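Local coordinates for protein yxeP (Bacillus subtilis, PDB 1YSJ) that probably catalyses the deacetylation of N-acetylcysteine to cysteine and acetate, using two divalent metal ions, as part of the breakdown of S-(2-succino)cysteine, at residues G190-K195 and L385-Q390; A135-Q140 and Y391-A396; G322-A327 and V397-T402; E53-I58 and A96-L101; E343-G348 and F362-T367. The protein carries 1 engineered substitution. One frame throughout, in Å; residues are numbered along the deposited sequence.

Contact 1: residues G190-K195 and L385-Q390; sequences GTIGVK and LTVASQ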
# COMPACT_ATOMS: atom_id res chain seq x y z
N GLY A 190 4.89 41.53 -21.11
CA GLY A 190 4.00 42.44 -21.81
C GLY A 190 2.72 41.77 -22.28
O GLY A 190 1.85 42.42 -22.86
N THR A 191 2.62 40.47 -22.03
CA THR A 191 1.47 39.67 -22.45
C THR A 191 0.64 39.19 -21.26
O THR A 191 1.18 38.65 -20.29
CB THR A 191 1.91 38.48 -23.33
OG1 THR A 191 2.61 38.97 -24.48
CG2 THR A 191 0.71 37.67 -23.80
N ILE A 192 -0.67 39.40 -21.35
CA ILE A 192 -1.64 38.99 -20.34
C ILE A 192 -2.57 37.92 -20.93
O ILE A 192 -3.13 38.11 -22.02
CB ILE A 192 -2.45 40.23 -19.82
CG1 ILE A 192 -1.55 41.21 -19.06
CG2 ILE A 192 -3.59 39.80 -18.89
CD1 ILE A 192 -1.00 42.36 -19.89
N GLY A 193 -2.70 36.79 -20.24
CA GLY A 193 -3.54 35.68 -20.69
C GLY A 193 -4.98 35.84 -20.24
O GLY A 193 -5.26 35.93 -19.05
N VAL A 194 -5.90 35.85 -21.21
CA VAL A 194 -7.29 36.22 -20.96
C VAL A 194 -8.30 35.23 -21.55
O VAL A 194 -8.29 34.97 -22.76
CB VAL A 194 -7.57 37.67 -21.50
CG1 VAL A 194 -9.05 37.99 -21.47
CG2 VAL A 194 -6.79 38.71 -20.71
N LYS A 195 -9.18 34.69 -20.70
CA LYS A 195 -10.34 33.91 -21.16
C LYS A 195 -11.52 33.99 -20.18
O LYS A 195 -11.31 34.14 -18.97
CB LYS A 195 -9.98 32.45 -21.44
CG LYS A 195 -9.89 31.55 -20.21
CD LYS A 195 -9.52 30.10 -20.56
CE LYS A 195 -10.59 29.39 -21.39
NZ LYS A 195 -11.90 29.26 -20.69
N LEU A 385 7.15 43.25 -13.69
CA LEU A 385 6.73 44.02 -12.51
C LEU A 385 6.09 45.35 -12.90
O LEU A 385 5.13 45.79 -12.27
CB LEU A 385 7.90 44.25 -11.57
CG LEU A 385 8.30 43.09 -10.65
CD1 LEU A 385 9.72 43.29 -10.12
CD2 LEU A 385 7.30 42.94 -9.50
N THR A 386 6.64 45.99 -13.92
CA THR A 386 6.04 47.18 -14.51
C THR A 386 4.70 46.81 -15.15
O THR A 386 3.66 47.41 -14.84
CB THR A 386 6.99 47.84 -15.54
OG1 THR A 386 8.22 48.17 -14.89
CG2 THR A 386 6.38 49.11 -16.13
N VAL A 387 4.73 45.80 -16.02
CA VAL A 387 3.54 45.33 -16.73
C VAL A 387 2.37 45.08 -15.78
O VAL A 387 1.29 45.66 -15.95
CB VAL A 387 3.81 44.03 -17.55
CG1 VAL A 387 2.56 43.61 -18.32
CG2 VAL A 387 4.99 44.24 -18.51
N ALA A 388 2.60 44.25 -14.77
CA ALA A 388 1.55 43.79 -13.88
C ALA A 388 1.00 44.88 -12.97
O ALA A 388 -0.21 44.96 -12.75
CB ALA A 388 2.04 42.60 -13.05
N SER A 389 1.88 45.73 -12.44
CA SER A 389 1.45 46.80 -11.55
C SER A 389 0.57 47.80 -12.30
O SER A 389 -0.49 48.20 -11.80
CB SER A 389 2.65 47.50 -10.88
OG SER A 389 3.60 47.92 -11.84
N GLN A 390 1.01 48.16 -13.51
CA GLN A 390 0.27 49.06 -14.39
C GLN A 390 -1.05 48.46 -14.88
O GLN A 390 -2.07 49.15 -14.95
CB GLN A 390 1.12 49.46 -15.60
CG GLN A 390 2.39 50.24 -15.28
CD GLN A 390 3.09 50.77 -16.53
OE1 GLN A 390 3.83 51.76 -16.46
NE2 GLN A 390 2.85 50.12 -17.66
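V387 holds CG1 trans to its backbone N (chi1 -178°) and CG2 beside that N, so both methyls of the fork point at the turn where strand 191-194 begins. CG2 sits against the bare backbone of G190, 3.8 Å from its N, while CG1 lies 4.0 Å from the same glycine's CA. The other half of the contact comes from I192, whose CG1 is trans to the carbonyl carbon and whose second torsion, 95°, departs from a staggered value. Its CD1 thereby reaches V387 CG1 at 4.1 Å, the two side chains running past each other in opposite senses rather than meeting head on. G190 has a positive phi of 98°, at which a CB would press on the carbonyl of the preceding residue; the valine lies against the main chain of this glycine. The selenomethionine M365 of the neighbouring strand 360-366 touches both I192 and V387 and widens the apolar patch. The side chain of I192 is about 10 Å from that of the nickel ligand H182. This is helix-on-sheet packing, with helix 384-402 lying on a face of the central mixed sheet of the M20 catalytic domain.

Contact 2: residues A135-Q140 and Y391-A396; sequences AMLLNQ and YFAELA
Two helices of the metal-binding domain, 124-139 and 384-402, meet where L137 and L138 of the first lie on A393 and A396 of the second. L138 does most of the work. With chi1 at -78° its CG stands trans to the carbonyl carbon, and the isobutyl fork spreads over one turn of the other helix. CG is 4.0 Å from A393 CB, CD1 is 3.8 Å from A396 CB, and CD2 comes to rest 3.5 Å from the carbonyl O of A393. L137 approaches the same alanine from the neighbouring position, its CD1 4.1 Å from A393 CB. The short segments cross at -47° with their axes 9.0 Å apart at the closest point, a helix-helix packing within one layer of the alpha/beta domain, in which the two alanine methyls make a shallow seat that leucine branches can fill. An alanine in place of L138 would probably open a gap over A393 and leave the A396 methyl without its leucine partner. F30 of helix 28-43 also touches L137. Beside the apolar seam, E394 forms salt bridges to R141, just beyond the first helix, and to R334 of helix 325-334. Y391 leaves the helix on the side away from the seam, and its OH is hydrogen-bonded to A328 O.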
# COMPACT_ATOMS: atom_id res chain seq x y z
N ALA A 135 -1.13 49.37 -5.92
CA ALA A 135 -1.64 50.20 -4.83
C ALA A 135 -0.97 51.57 -4.81
O ALA A 135 -1.63 52.59 -4.64
CB ALA A 135 -1.48 49.49 -3.49
N MSE A 136 0.34 51.58 -5.03
CA MSE A 136 1.12 52.83 -5.07
C MSE A 136 0.72 53.74 -6.23
O MSE A 136 0.62 54.95 -6.05
CB MSE A 136 2.62 52.53 -5.09
CG MSE A 136 3.14 52.02 -3.76
SE MSE A 136 5.02 51.52 -3.78
CE MSE A 136 5.18 50.90 -1.92
N LEU A 137 0.48 53.15 -7.40
CA LEU A 137 0.04 53.90 -8.58
C LEU A 137 -1.38 54.44 -8.40
O LEU A 137 -1.68 55.55 -8.81
CB LEU A 137 0.09 53.04 -9.84
CG LEU A 137 1.42 52.48 -10.37
CD1 LEU A 137 1.14 51.55 -11.53
CD2 LEU A 137 2.39 53.59 -10.79
N LEU A 138 -2.24 53.63 -7.80
CA LEU A 138 -3.64 54.01 -7.60
C LEU A 138 -3.79 55.04 -6.49
O LEU A 138 -4.74 55.83 -6.49
CB LEU A 138 -4.52 52.78 -7.34
CG LEU A 138 -4.90 51.93 -8.55
CD1 LEU A 138 -5.66 50.68 -8.11
CD2 LEU A 138 -5.72 52.73 -9.55
N ASN A 139 -2.84 55.01 -5.55
CA ASN A 139 -2.75 56.00 -4.48
C ASN A 139 -2.61 57.44 -5.00
O ASN A 139 -3.01 58.39 -4.32
CB ASN A 139 -1.58 55.64 -3.55
CG ASN A 139 -1.49 56.55 -2.34
OD1 ASN A 139 -2.48 56.77 -1.63
ND2 ASN A 139 -0.29 57.08 -2.08
N GLN A 140 -2.03 57.58 -6.19
CA GLN A 140 -1.85 58.89 -6.81
C GLN A 140 -2.90 59.15 -7.89
O GLN A 140 -2.78 60.10 -8.66
CB GLN A 140 -0.45 59.03 -7.41
CG GLN A 140 0.71 58.64 -6.49
CD GLN A 140 0.88 59.56 -5.27
OE1 GLN A 140 1.09 59.09 -4.16
NE2 GLN A 140 0.78 60.87 -5.49
N TYR A 391 -1.02 47.17 -15.22
CA TYR A 391 -2.19 46.48 -15.73
C TYR A 391 -3.37 46.50 -14.76
O TYR A 391 -4.49 46.84 -15.14
CB TYR A 391 -1.86 45.02 -16.10
CG TYR A 391 -3.05 44.26 -16.64
CD1 TYR A 391 -3.48 44.46 -17.95
CD2 TYR A 391 -3.75 43.36 -15.83
CE1 TYR A 391 -4.58 43.76 -18.45
CE2 TYR A 391 -4.84 42.66 -16.32
CZ TYR A 391 -5.26 42.87 -17.64
OH TYR A 391 -6.34 42.18 -18.14
N PHE A 392 -3.10 46.14 -13.50
CA PHE A 392 -4.14 46.06 -12.49
C PHE A 392 -4.60 47.43 -12.00
O PHE A 392 -5.74 47.59 -11.56
CB PHE A 392 -3.70 45.17 -11.32
CG PHE A 392 -3.84 43.71 -11.61
CD1 PHE A 392 -2.79 42.99 -12.18
CD2 PHE A 392 -5.03 43.05 -11.33
CE1 PHE A 392 -2.93 41.63 -12.46
CE2 PHE A 392 -5.18 41.68 -11.60
CZ PHE A 392 -4.13 40.98 -12.16
N ALA A 393 -3.72 48.43 -12.11
CA ALA A 393 -4.09 49.81 -11.83
C ALA A 393 -5.07 50.32 -12.89
O ALA A 393 -6.06 50.98 -12.56
CB ALA A 393 -2.86 50.70 -11.77
N GLU A 394 -4.81 49.99 -14.15
CA GLU A 394 -5.68 50.43 -15.23
C GLU A 394 -6.99 49.64 -15.26
O GLU A 394 -8.05 50.20 -15.52
CB GLU A 394 -4.97 50.36 -16.58
CG GLU A 394 -5.56 51.28 -17.65
CD GLU A 394 -5.47 52.76 -17.30
OE1 GLU A 394 -4.46 53.19 -16.68
OE2 GLU A 394 -6.41 53.51 -17.65
N LEU A 395 -6.89 48.34 -14.98
CA LEU A 395 -8.06 47.47 -14.87
C LEU A 395 -9.02 47.95 -13.78
O LEU A 395 -10.22 48.02 -14.01
CB LEU A 395 -7.63 46.02 -14.61
CG LEU A 395 -8.72 44.95 -14.50
CD1 LEU A 395 -9.45 44.76 -15.83
CD2 LEU A 395 -8.12 43.64 -14.03
N ALA A 396 -8.47 48.29 -12.61
CA ALA A 396 -9.27 48.81 -11.49
C ALA A 396 -10.08 50.05 -11.88
O ALA A 396 -11.27 50.13 -11.57
CB ALA A 396 -8.37 49.11 -10.30

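Contact 3: residues G322-A327 and V397-T402; sequences GTFLNA and VIVLET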
# COMPACT_ATOMS: atom_id res chain seq x y z
N GLY A 322 -17.50 36.63 -17.62
CA GLY A 322 -17.44 37.29 -18.92
C GLY A 322 -17.79 38.77 -18.95
O GLY A 322 -17.57 39.43 -19.97
N THR A 323 -18.34 39.30 -17.86
CA THR A 323 -18.66 40.74 -17.80
C THR A 323 -17.40 41.60 -17.70
O THR A 323 -17.44 42.80 -17.97
CB THR A 323 -19.62 41.10 -16.64
OG1 THR A 323 -18.97 40.86 -15.38
CG2 THR A 323 -20.92 40.32 -16.71
N PHE A 324 -16.29 40.98 -17.31
CA PHE A 324 -15.02 41.69 -17.12
C PHE A 324 -14.04 41.44 -18.26
O PHE A 324 -12.94 42.02 -18.28
CB PHE A 324 -14.38 41.31 -15.78
CG PHE A 324 -15.29 41.51 -14.62
CD1 PHE A 324 -15.74 40.43 -13.87
CD2 PHE A 324 -15.74 42.80 -14.28
CE1 PHE A 324 -16.61 40.61 -12.80
CE2 PHE A 324 -16.61 42.99 -13.21
CZ PHE A 324 -17.05 41.90 -12.47
N LEU A 325 -14.44 40.60 -19.20
CA LEU A 325 -13.61 40.23 -20.34
C LEU A 325 -13.17 41.45 -21.14
O LEU A 325 -11.98 41.63 -21.42
CB LEU A 325 -14.35 39.23 -21.23
CG LEU A 325 -13.61 38.56 -22.39
CD1 LEU A 325 -12.48 37.68 -21.89
CD2 LEU A 325 -14.59 37.76 -23.23
N ASN A 326 -14.14 42.30 -21.50
CA ASN A 326 -13.86 43.54 -22.22
C ASN A 326 -12.89 44.45 -21.48
O ASN A 326 -11.95 44.97 -22.08
CB ASN A 326 -15.17 44.29 -22.53
CG ASN A 326 -15.96 43.66 -23.68
OD1 ASN A 326 -16.91 44.27 -24.18
ND2 ASN A 326 -15.58 42.46 -24.09
N ALA A 327 -13.11 44.62 -20.18
CA ALA A 327 -12.24 45.41 -19.31
C ALA A 327 -10.82 44.86 -19.24
O ALA A 327 -9.85 45.62 -19.28
CB ALA A 327 -12.84 45.51 -17.90
N VAL A 397 -9.43 51.00 -12.55
CA VAL A 397 -10.08 52.22 -13.02
C VAL A 397 -11.20 51.92 -14.03
O VAL A 397 -12.29 52.48 -13.94
CB VAL A 397 -9.05 53.22 -13.63
CG1 VAL A 397 -9.75 54.42 -14.26
CG2 VAL A 397 -8.05 53.68 -12.58
N ILE A 398 -10.91 51.01 -14.97
CA ILE A 398 -11.86 50.64 -16.01
C ILE A 398 -13.06 49.88 -15.45
O ILE A 398 -14.21 50.16 -15.83
CB ILE A 398 -11.18 49.82 -17.14
CG1 ILE A 398 -10.21 50.71 -17.93
CG2 ILE A 398 -12.23 49.23 -18.09
CD1 ILE A 398 -9.24 49.95 -18.79
N VAL A 399 -12.81 48.91 -14.57
CA VAL A 399 -13.88 48.14 -13.95
C VAL A 399 -14.84 49.04 -13.17
O VAL A 399 -16.06 48.96 -13.36
CB VAL A 399 -13.35 46.99 -13.06
CG1 VAL A 399 -14.49 46.33 -12.27
CG2 VAL A 399 -12.65 45.95 -13.91
N LEU A 400 -14.29 49.92 -12.33
CA LEU A 400 -15.10 50.82 -11.51
C LEU A 400 -15.92 51.83 -12.32
O LEU A 400 -16.92 52.37 -11.83
CB LEU A 400 -14.23 51.54 -10.46
CG LEU A 400 -13.70 50.70 -9.29
CD1 LEU A 400 -12.68 51.50 -8.48
CD2 LEU A 400 -14.82 50.19 -8.39
N GLU A 401 -15.50 52.09 -13.57
CA GLU A 401 -16.26 52.94 -14.49
C GLU A 401 -17.57 52.28 -14.92
O GLU A 401 -18.59 52.95 -15.08
CB GLU A 401 -15.44 53.26 -15.74
CG GLU A 401 -14.41 54.38 -15.58
CD GLU A 401 -13.45 54.49 -16.77
OE1 GLU A 401 -13.62 53.75 -17.76
OE2 GLU A 401 -12.52 55.32 -16.70
N THR A 402 -17.53 50.96 -15.11
CA THR A 402 -18.67 50.21 -15.66
C THR A 402 -19.41 49.34 -14.66
O THR A 402 -20.56 48.96 -14.90
CB THR A 402 -18.24 49.35 -16.88
OG1 THR A 402 -16.91 48.86 -16.70
CG2 THR A 402 -18.28 50.19 -18.16
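Apolar contacts carry the meeting of A327 and F324 with I398 and V399, near the end of helix 384-402. The methyl of A327 fits between two branched side chains: its CB lies 3.8 Å from I398 CG2 and 4.0 Å from V399 CG2. In I398, chi1 of -68° places CG1 beside the backbone N and leaves CG2 trans to it, facing the alanine. V399 divides its fork, CG2 going to the alanine and CG1 to the ring of F324, where CE2 is 4.1 Å away. The ring and the valine cross at about a right angle, and the methyl reaches the ring obliquely. F324 also meets F179 of strand 175-184 edge to face, which ties this corner to the central sheet.

Polar bonds stay within each segment or lead outside. T402 OG1 donates to I398 O over 3.1 Å, one turn back, from a position tilted 25° out of the carbonyl plane. T323 OG1 stands 3.4 Å above the centre of the F324 ring and bonds to D321 OD1. E401 has a long, weak ion pair with R334.

Because the two segments meet mainly through methyl groups and the CE2 corner of a ring, their fit rests on shape and burial of apolar surface, so these two segments meet without a directional bond.

Contact 4: residues E53-I58 and A96-L101; sequences ETTKKI and ADIDAL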
# COMPACT_ATOMS: atom_id res chain seq x y z
N GLU A 53 7.16 37.83 8.79
CA GLU A 53 8.03 38.90 8.33
C GLU A 53 7.55 39.50 7.02
O GLU A 53 7.69 40.71 6.80
CB GLU A 53 9.47 38.40 8.18
CG GLU A 53 10.17 38.08 9.50
CD GLU A 53 10.13 39.22 10.50
OE1 GLU A 53 10.54 40.35 10.14
OE2 GLU A 53 9.68 38.99 11.64
N THR A 54 6.98 38.66 6.16
CA THR A 54 6.40 39.09 4.88
C THR A 54 5.23 40.05 5.14
O THR A 54 5.16 41.13 4.53
CB THR A 54 5.94 37.88 4.04
OG1 THR A 54 7.00 36.92 3.97
CG2 THR A 54 5.54 38.29 2.64
N THR A 55 4.35 39.67 6.05
CA THR A 55 3.23 40.51 6.49
C THR A 55 3.73 41.84 7.05
O THR A 55 3.16 42.90 6.78
CB THR A 55 2.38 39.76 7.54
OG1 THR A 55 1.82 38.59 6.95
CG2 THR A 55 1.27 40.64 8.09
N LYS A 56 4.81 41.77 7.83
CA LYS A 56 5.43 42.96 8.41
C LYS A 56 5.96 43.90 7.32
O LYS A 56 5.73 45.11 7.39
CB LYS A 56 6.54 42.53 9.36
CG LYS A 56 7.05 43.62 10.27
CD LYS A 56 8.44 43.28 10.81
CE LYS A 56 8.38 42.27 11.95
NZ LYS A 56 7.83 42.87 13.20
N LYS A 57 6.64 43.34 6.32
CA LYS A 57 7.22 44.14 5.24
C LYS A 57 6.16 44.80 4.37
O LYS A 57 6.26 45.98 4.07
CB LYS A 57 8.16 43.29 4.39
CG LYS A 57 9.49 42.96 5.07
CD LYS A 57 10.11 41.69 4.50
CE LYS A 57 11.40 41.36 5.24
NZ LYS A 57 12.05 40.12 4.71
N ILE A 58 5.14 44.02 3.99
CA ILE A 58 4.01 44.53 3.20
C ILE A 58 3.33 45.71 3.90
O ILE A 58 3.11 46.75 3.28
CB ILE A 58 2.99 43.41 2.86
CG1 ILE A 58 3.66 42.31 2.01
CG2 ILE A 58 1.78 43.96 2.11
CD1 ILE A 58 2.90 41.00 2.04
N ALA A 96 -3.29 39.26 -4.18
CA ALA A 96 -1.98 38.63 -4.35
C ALA A 96 -1.76 37.58 -3.25
O ALA A 96 -2.24 37.75 -2.13
CB ALA A 96 -0.87 39.68 -4.31
N ASP A 97 -1.05 36.51 -3.59
CA ASP A 97 -0.67 35.48 -2.61
C ASP A 97 0.75 35.69 -2.11
O ASP A 97 1.62 36.10 -2.87
CB ASP A 97 -0.85 34.07 -3.19
CG ASP A 97 -0.53 33.99 -4.68
OD1 ASP A 97 0.15 34.89 -5.22
OD2 ASP A 97 -0.98 33.01 -5.31
N ILE A 98 0.99 35.43 -0.82
CA ILE A 98 2.27 35.82 -0.19
C ILE A 98 3.17 34.68 0.32
O ILE A 98 4.27 34.94 0.81
CB ILE A 98 2.05 36.88 0.94
CG1 ILE A 98 1.33 36.26 2.16
CG2 ILE A 98 1.29 38.09 0.41
CD1 ILE A 98 1.31 37.16 3.40
N ASP A 99 2.71 33.43 0.21
CA ASP A 99 3.44 32.28 0.78
C ASP A 99 4.41 31.59 -0.20
O ASP A 99 4.19 31.57 -1.41
CB ASP A 99 2.46 31.26 1.38
CG ASP A 99 1.51 30.66 0.35
OD1 ASP A 99 1.17 31.33 -0.66
OD2 ASP A 99 1.07 29.51 0.56
N ALA A 100 5.48 31.02 0.35
CA ALA A 100 6.49 30.29 -0.42
C ALA A 100 6.35 28.77 -0.24
O ALA A 100 5.33 28.29 0.26
CB ALA A 100 7.88 30.75 -0.03
N LEU A 101 7.39 28.02 -0.63
CA LEU A 101 7.32 26.56 -0.67
C LEU A 101 8.49 25.85 0.01
O LEU A 101 9.60 26.38 0.03
CB LEU A 101 7.21 26.08 -2.12
CG LEU A 101 5.84 26.24 -2.77
CD1 LEU A 101 5.98 26.30 -4.28
CD2 LEU A 101 4.87 25.13 -2.35
O HOH W 1 6.84 34.58 1.98
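I98 stands against three side chains of helix 52-64 and offers a different part of itself to T54, T55 and I58. Its chi1 of 69° puts CG1 between the backbone N and the carbonyl carbon, a crowded position, and leaves CG2 beside the N, so the two branches diverge toward different turns of the helix. CG2 meets I58 CD1 at 3.7 Å, the two isoleucines crossing at a slant. CD1, at the far end of the longer branch, reaches T55 OG1 at 3.9 Å, a van der Waals contact; the hydroxyl itself is hydrogen-bonded to E51 O and G78 N. T54 runs past I98 in the opposite direction, with its methyl CG2 trans to the backbone N and 4.1 Å from I98 CB.

The hydroxyl of T54 serves a polar link instead. One water donates to T54 OG1 at 3.1 Å and to I98 O at 2.8 Å, bridging helix and loop, while OG1 is also hydrogen-bonded to E46 OE1. F153 of strand 148-154 and T128 of helix 124-139 both touch I98 and I58, so the isoleucine pair is set among three elements of the domain.

The next residue, D99, turns away from the helix. Its OD1 bonds to ND1 of H124, a nickel ligand, and its OD2 to the backbone N of E158, another ligand, which makes it a second-shell residue of the dinuclear site. The grip on I98 is therefore apolar through its side chain and water-mediated through its carbonyl, and it probably helps to fix the loop from which D99 reaches the metal ligands.

Contact 5: residues E343-G348 and F362-T367; sequences EQSPGG and FVWMGT
The backbones of E343 and W364 run well apart, their CA atoms 8.9 Å from each other. The first segment is an irregular loop leading out of strand 338-341; the second is the end of strand 360-366. The indole of W364 spans the interval. Its chi1 of -62° sets CG trans to the carbonyl carbon and carries the ring across, so that NE1 donates to the carbonyl O of E343 at 2.8 Å with an N-H...O angle of 157°. The bond is closely planar at both ends: the acceptor lies 4° out of the indole plane, and the donor lies in the carbonyl plane. S345 CB meets the six-membered ring obliquely, 3.7 Å from W364 CZ2. In the two-domain M20 fold this loop runs beside strand 197-211 of the antiparallel sheet, with which S345 forms backbone bonds at L199 and A201. A leucine in place of W364 would probably leave the carbonyl of E343 without its N-H mate and S345 CB without its aromatic neighbour. K184 makes a cation-pi contact with the same indole, whose atoms lie about 4 Å from the side chain of the nickel ligand H182 and about 8 Å from a bound nickel ion.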
# COMPACT_ATOMS: atom_id res chain seq x y z
N GLU A 343 -4.59 29.66 -21.99
CA GLU A 343 -4.61 28.20 -21.95
C GLU A 343 -4.96 27.74 -20.55
O GLU A 343 -4.56 28.35 -19.56
CB GLU A 343 -3.25 27.64 -22.37
CG GLU A 343 -2.93 27.82 -23.85
CD GLU A 343 -1.51 27.39 -24.22
OE1 GLU A 343 -1.24 27.25 -25.43
OE2 GLU A 343 -0.67 27.21 -23.30
N GLN A 344 -5.72 26.65 -20.46
CA GLN A 344 -6.13 26.11 -19.17
C GLN A 344 -4.96 25.47 -18.41
O GLN A 344 -4.00 25.00 -19.01
CB GLN A 344 -7.28 25.12 -19.32
CG GLN A 344 -8.63 25.78 -19.56
CD GLN A 344 -9.73 24.80 -19.94
OE1 GLN A 344 -10.89 24.97 -19.56
NE2 GLN A 344 -9.37 23.77 -20.70
N SER A 345 -5.05 25.49 -17.08
CA SER A 345 -4.04 24.87 -16.23
C SER A 345 -4.67 23.72 -15.43
O SER A 345 -5.78 23.85 -14.92
CB SER A 345 -3.42 25.91 -15.30
OG SER A 345 -2.32 25.36 -14.57
N PRO A 346 -3.95 22.58 -15.33
CA PRO A 346 -4.42 21.44 -14.54
C PRO A 346 -4.36 21.69 -13.03
O PRO A 346 -4.97 20.94 -12.26
CB PRO A 346 -3.44 20.32 -14.93
CG PRO A 346 -2.70 20.83 -16.13
CD PRO A 346 -2.65 22.30 -15.95
N GLY A 347 -3.63 22.72 -12.62
CA GLY A 347 -3.48 23.05 -11.20
C GLY A 347 -4.70 23.73 -10.61
O GLY A 347 -5.58 24.19 -11.34
N GLY A 348 -4.76 23.77 -9.28
CA GLY A 348 -5.85 24.41 -8.57
C GLY A 348 -5.38 25.66 -7.85
O GLY A 348 -4.24 25.71 -7.37
N PHE A 362 -9.43 36.17 -13.30
CA PHE A 362 -8.07 35.76 -13.00
C PHE A 362 -7.29 35.65 -14.31
O PHE A 362 -7.72 34.96 -15.23
CB PHE A 362 -8.11 34.41 -12.28
CG PHE A 362 -6.82 34.03 -11.60
CD1 PHE A 362 -6.47 34.58 -10.37
CD2 PHE A 362 -5.98 33.08 -12.18
CE1 PHE A 362 -5.28 34.21 -9.73
CE2 PHE A 362 -4.79 32.70 -11.55
CZ PHE A 362 -4.44 33.27 -10.33
N VAL A 363 -6.15 36.32 -14.39
CA VAL A 363 -5.37 36.35 -15.63
C VAL A 363 -3.97 35.74 -15.50
O VAL A 363 -3.40 35.69 -14.40
CB VAL A 363 -5.25 37.78 -16.21
CG1 VAL A 363 -6.61 38.32 -16.60
CG2 VAL A 363 -4.53 38.72 -15.24
N TRP A 364 -3.42 35.28 -16.63
CA TRP A 364 -2.01 34.90 -16.71
C TRP A 364 -1.17 36.15 -16.92
O TRP A 364 -1.48 36.97 -17.79
CB TRP A 364 -1.74 33.93 -17.86
CG TRP A 364 -2.42 32.58 -17.81
CD1 TRP A 364 -2.92 31.89 -18.88
CD2 TRP A 364 -2.64 31.74 -16.66
NE1 TRP A 364 -3.45 30.68 -18.48
CE2 TRP A 364 -3.30 30.57 -17.12
CE3 TRP A 364 -2.36 31.86 -15.30
CZ2 TRP A 364 -3.67 29.52 -16.26
CZ3 TRP A 364 -2.74 30.83 -14.44
CH2 TRP A 364 -3.38 29.67 -14.93
N MSE A 365 -0.11 36.30 -16.13
CA MSE A 365 0.86 37.36 -16.35
C MSE A 365 2.13 36.77 -16.96
O MSE A 365 2.85 36.01 -16.31
CB MSE A 365 1.17 38.07 -15.03
CG MSE A 365 2.02 39.35 -15.15
SE MSE A 365 1.25 40.75 -16.30
CE MSE A 365 -0.53 40.97 -15.44
N GLY A 366 2.40 37.11 -18.22
CA GLY A 366 3.61 36.65 -18.90
C GLY A 366 4.86 37.10 -18.16
O GLY A 366 4.98 38.27 -17.80
N THR A 367 5.77 36.17 -17.91
CA THR A 367 7.00 36.49 -17.17
C THR A 367 8.27 35.95 -17.81
O THR A 367 9.35 36.07 -17.23
CB THR A 367 6.95 36.01 -15.69
OG1 THR A 367 6.56 34.64 -15.64
CG2 THR A 367 5.97 36.86 -14.87

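In the fold
From the N terminus, contact 4 closes first, tying helix 52-64 to the loop after strand 91-97 before any other contact opens. Then 135-140, 190-195 and 322-327 open contacts 2, 1 and 3 in turn. Contact 5 opens and closes within all three of those loops, joining the loop after strand 338-341 to strand 360-366. Helix 384-402 then closes contacts 1, 2 and 3 in succession. Contact 1 thus lies within contact 2, and contact 3 crosses both. That last helix is the common tie between helix 124-139, helix 325-334 and the central sheet, where strands 191-194 and 360-366, of contacts 1 and 5, are hydrogen-bonded neighbours.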